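SnoK (Streptomyces nogalater, PDB 5EPA) probably acts as a non-heme iron and 2-oxoglutarate-dependent carbocyclase, closing a ring during biosynthesis of the polyketide antibiotic nogalamycin. Local coordinates at residues Gln83-His88 and Tyr115-Leu120. Residues are numbered along the deposited sequence; the frame is centred on the assembly and turned at random.
Sequences QAWQKH and YSSDIL
The carbonyl oxygen of Ser117 receives Ala84 N at 2.9 Å in a nearly straight hydrogen bond (171°), the donor standing well above the carbonyl plane. This bond ties the turn that follows strand 76-81 to strand 112-122, its antiparallel neighbour in the major sheet of the cupin-type double-stranded beta-helix fold of the PhyH family. Past Gln83, already beyond the end of strand 76-81, the chain winds into a short 3-10 turn (84-86), with Gln86 N bonded to Gln83 O. The turn aims the next amide at the same serine: Trp85 N makes a weak, bent bond to Ser117 OG at 3.0 Å. That hydroxyl, set between its own backbone N and carbonyl carbon (chi1 82°), also bonds His236 NE2 of the adjoining strand and so joins the turn to two strands. The Trp85 indole brings its CD1 edge to the strand, with Ser117 N near the ring plane, while Gln86 CG lies over one face toward the rim. Farther along the strand, Ala84 CB packs 3.9 Å from Ile119 CG1, whose side chain reaches on to Cys57 and Val60 of helix 47-64. Gln83 starts away from the strand, but a bend at chi2 (70°) folds its amide back, leaving OE1 3.1 Å from Ser116 OG. With an alanine at Gln83, Ser116 OG would probably lose this polar neighbour and water 2 its weak bond to OE1, leaving a gap beside the strand. Water 1 links Ser116 OG to Asp118 OD1. Tyr115 and Ser116 together face Val239 in a classic beta bulge; farther along the strand, Leu120 touches the bound 2-oxoglutarate. At the bulge, water 3 accepts from Trp85 NE1 at 2.8 Å and from Gln86 NE2, and donates to Tyr115 O.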
ATOM      1  N   GLN A  83       0.453   2.953 -11.112  1.00 23.76           N
ATOM      2  CA  GLN A  83      -0.876   3.061 -11.755  1.00 24.31           C
ATOM      3  C   GLN A  83      -1.251   1.746 -12.428  1.00 24.18           C
ATOM      4  O   GLN A  83      -1.819   1.713 -13.523  1.00 24.53           O
ATOM      5  CB  GLN A  83      -0.899   4.183 -12.785  1.00 25.32           C
ATOM      6  CG  GLN A  83      -0.928   5.580 -12.185  1.00 26.29           C
ATOM      7  CD  GLN A  83       0.379   5.963 -11.518  1.00 26.80           C
ATOM      8  OE1 GLN A  83       0.414   6.254 -10.317  1.00 28.82           O
ATOM      9  NE2 GLN A  83       1.459   5.962 -12.278  1.00 26.84           N
ATOM     10  N   ALA A  84      -0.907   0.669 -11.762  1.00 23.05           N
ATOM     11  CA  ALA A  84      -0.895  -0.634 -12.379  1.00 23.18           C
ATOM     12  C   ALA A  84      -2.260  -1.105 -12.805  1.00 23.51           C
ATOM     13  O   ALA A  84      -2.392  -1.732 -13.853  1.00 24.09           O
ATOM     14  CB  ALA A  84      -0.261  -1.681 -11.423  1.00 23.04           C
ATOM     15  N   TRP A  85      -3.275  -0.815 -11.997  1.00 23.12           N
ATOM     16  CA  TRP A  85      -4.615  -1.299 -12.274  1.00 23.57           C
ATOM     17  C   TRP A  85      -5.165  -0.742 -13.572  1.00 24.36           C
ATOM     18  O   TRP A  85      -6.041  -1.329 -14.168  1.00 24.74           O
ATOM     19  CB  TRP A  85      -5.578  -0.992 -11.147  1.00 23.27           C
ATOM     20  CG  TRP A  85      -6.033   0.423 -11.105  1.00 23.53           C
ATOM     21  CD1 TRP A  85      -5.458   1.447 -10.415  1.00 23.04           C
ATOM     22  CD2 TRP A  85      -7.210   0.963 -11.722  1.00 24.37           C
ATOM     23  NE1 TRP A  85      -6.162   2.612 -10.610  1.00 23.48           N
ATOM     24  CE2 TRP A  85      -7.256   2.338 -11.386  1.00 24.16           C
ATOM     25  CE3 TRP A  85      -8.208   0.431 -12.581  1.00 25.26           C
ATOM     26  CZ2 TRP A  85      -8.248   3.175 -11.852  1.00 25.03           C
ATOM     27  CZ3 TRP A  85      -9.212   1.263 -13.031  1.00 25.84           C
ATOM     28  CH2 TRP A  85      -9.228   2.630 -12.683  1.00 26.19           C
ATOM     29  N   GLN A  86      -4.648   0.408 -13.996  1.00 25.12           N
ATOM     30  CA  GLN A  86      -5.134   1.086 -15.219  1.00 26.16           C
ATOM     31  C   GLN A  86      -4.584   0.400 -16.425  1.00 27.33           C
ATOM     32  O   GLN A  86      -5.004   0.689 -17.540  1.00 28.73           O
ATOM     33  CB  GLN A  86      -4.667   2.539 -15.263  1.00 26.50           C
ATOM     34  CG  GLN A  86      -5.216   3.431 -14.176  1.00 26.98           C
ATOM     35  CD  GLN A  86      -4.579   4.816 -14.137  1.00 28.47           C
ATOM     36  OE1 GLN A  86      -3.972   5.274 -15.117  1.00 30.43           O
ATOM     37  NE2 GLN A  86      -4.718   5.503 -13.003  1.00 28.75           N
ATOM     38  N   LYS A  87      -3.616  -0.492 -16.235  1.00 27.99           N
ATOM     39  CA  LYS A  87      -2.811  -1.008 -17.360  1.00 29.42           C
ATOM     40  C   LYS A  87      -3.170  -2.425 -17.780  1.00 30.26           C
ATOM     41  O   LYS A  87      -2.535  -3.003 -18.656  1.00 30.04           O
ATOM     42  CB  LYS A  87      -1.327  -0.873 -17.031  1.00 30.21           C
ATOM     43  CG  LYS A  87      -0.904   0.582 -17.114  1.00 31.36           C
ATOM     44  CD  LYS A  87       0.362   0.910 -16.374  1.00 32.27           C
ATOM     45  CE  LYS A  87       0.559   2.425 -16.361  1.00 33.24           C
ATOM     46  NZ  LYS A  87       1.830   2.756 -15.656  1.00 34.85           N
ATOM     47  N   HIS A  88      -4.218  -2.969 -17.173  1.00 30.75           N
ATOM     48  CA  HIS A  88      -4.777  -4.232 -17.611  1.00 32.35           C
ATOM     49  C   HIS A  88      -6.280  -4.171 -17.331  1.00 33.18           C
ATOM     50  O   HIS A  88      -6.695  -3.789 -16.248  1.00 32.36           O
ATOM     51  CB  HIS A  88      -4.127  -5.370 -16.848  1.00 33.10           C
ATOM     52  CG  HIS A  88      -4.346  -6.712 -17.475  1.00 34.80           C
ATOM     53  ND1 HIS A  88      -5.573  -7.332 -17.483  1.00 35.41           N
ATOM     54  CD2 HIS A  88      -3.499  -7.551 -18.121  1.00 35.14           C
ATOM     55  CE1 HIS A  88      -5.477  -8.495 -18.106  1.00 35.62           C
ATOM     56  NE2 HIS A  88      -4.228  -8.653 -18.500  1.00 35.53           N
ATOM     57  N   TYR A 115      -6.955   5.773  -5.589  1.00 23.20           N
ATOM     58  CA  TYR A 115      -5.926   6.723  -5.976  1.00 23.10           C
ATOM     59  C   TYR A 115      -5.021   6.095  -7.013  1.00 22.93           C
ATOM     60  O   TYR A 115      -4.722   6.702  -8.036  1.00 23.02           O
ATOM     61  CB  TYR A 115      -5.051   7.226  -4.796  1.00 22.99           C
ATOM     62  CG  TYR A 115      -3.788   7.901  -5.297  1.00 23.05           C
ATOM     63  CD1 TYR A 115      -3.849   9.061  -6.011  1.00 23.93           C
ATOM     64  CD2 TYR A 115      -2.556   7.323  -5.145  1.00 23.11           C
ATOM     65  CE1 TYR A 115      -2.717   9.672  -6.532  1.00 23.80           C
ATOM     66  CE2 TYR A 115      -1.406   7.936  -5.646  1.00 23.28           C
ATOM     67  CZ  TYR A 115      -1.518   9.116  -6.369  1.00 23.78           C
ATOM     68  OH  TYR A 115      -0.381   9.708  -6.909  1.00 24.89           O
ATOM     69  N   SER A 116      -4.553   4.896  -6.724  1.00 22.87           N
ATOM     70  CA  SER A 116      -3.589   4.220  -7.581  1.00 22.87           C
ATOM     71  C   SER A 116      -3.412   2.804  -7.088  1.00 23.52           C
ATOM     72  O   SER A 116      -3.953   2.409  -6.038  1.00 23.58           O
ATOM     73  CB  SER A 116      -2.228   4.917  -7.548  1.00 22.55           C
ATOM     74  OG  SER A 116      -1.392   4.442  -8.576  1.00 22.17           O
ATOM     75  N   SER A 117      -2.646   2.033  -7.850  1.00 24.37           N
ATOM     76  CA  SER A 117      -2.155   0.761  -7.360  1.00 25.13           C
ATOM     77  C   SER A 117      -0.771   0.505  -7.895  1.00 26.44           C
ATOM     78  O   SER A 117      -0.372   1.098  -8.917  1.00 27.67           O
ATOM     79  CB  SER A 117      -3.122  -0.371  -7.720  1.00 25.75           C
ATOM     80  OG  SER A 117      -2.956  -0.852  -9.038  1.00 24.17           O
ATOM     81  N   ASP A 118      -0.070  -0.409  -7.246  1.00 26.20           N
ATOM     82  CA  ASP A 118       1.247  -0.791  -7.696  1.00 28.52           C
ATOM     83  C   ASP A 118       1.427  -2.296  -7.666  1.00 27.01           C
ATOM     84  O   ASP A 118       0.995  -2.959  -6.723  1.00 26.64           O
ATOM     85  CB  ASP A 118       2.323  -0.225  -6.784  1.00 31.08           C
ATOM     86  CG  ASP A 118       2.474   1.265  -6.918  1.00 36.22           C
ATOM     87  OD1 ASP A 118       1.646   1.997  -6.349  1.00 41.19           O
ATOM     88  OD2 ASP A 118       3.441   1.715  -7.573  1.00 39.57           O
ATOM     89  N   ILE A 119       2.109  -2.819  -8.671  1.00 25.07           N
ATOM     90  CA  ILE A 119       2.620  -4.161  -8.592  1.00 24.07           C
ATOM     91  C   ILE A 119       3.915  -4.068  -7.802  1.00 23.42           C
ATOM     92  O   ILE A 119       4.769  -3.219  -8.086  1.00 22.81           O
ATOM     93  CB  ILE A 119       2.866  -4.714  -9.970  1.00 24.34           C
ATOM     94  CG1 ILE A 119       1.541  -5.037 -10.666  1.00 24.13           C
ATOM     95  CG2 ILE A 119       3.684  -5.993  -9.872  1.00 24.51           C
ATOM     96  CD1 ILE A 119       1.687  -5.155 -12.175  1.00 24.85           C
ATOM     97  N   LEU A 120       4.058  -4.907  -6.772  1.00 23.63           N
ATOM     98  CA  LEU A 120       5.195  -4.782  -5.811  1.00 22.95           C
ATOM     99  C   LEU A 120       5.933  -6.100  -5.634  1.00 23.66           C
ATOM    100  O   LEU A 120       5.495  -6.997  -4.897  1.00 23.12           O
ATOM    101  CB  LEU A 120       4.695  -4.300  -4.445  1.00 22.49           C
ATOM    102  CG  LEU A 120       4.005  -2.934  -4.431  1.00 21.90           C
ATOM    103  CD1 LEU A 120       3.143  -2.862  -3.168  1.00 21.40           C
ATOM    104  CD2 LEU A 120       4.984  -1.778  -4.508  1.00 21.30           C
TER
HETATM  105  O   HOH W   1       1.216   4.142  -8.029  1.00 23.87           O
HETATM  106  O   HOH W   2      -2.565   7.915  -9.798  1.00 33.59           O
HETATM  107  O   HOH W   3      -6.169   5.436 -10.326  1.00 25.39           O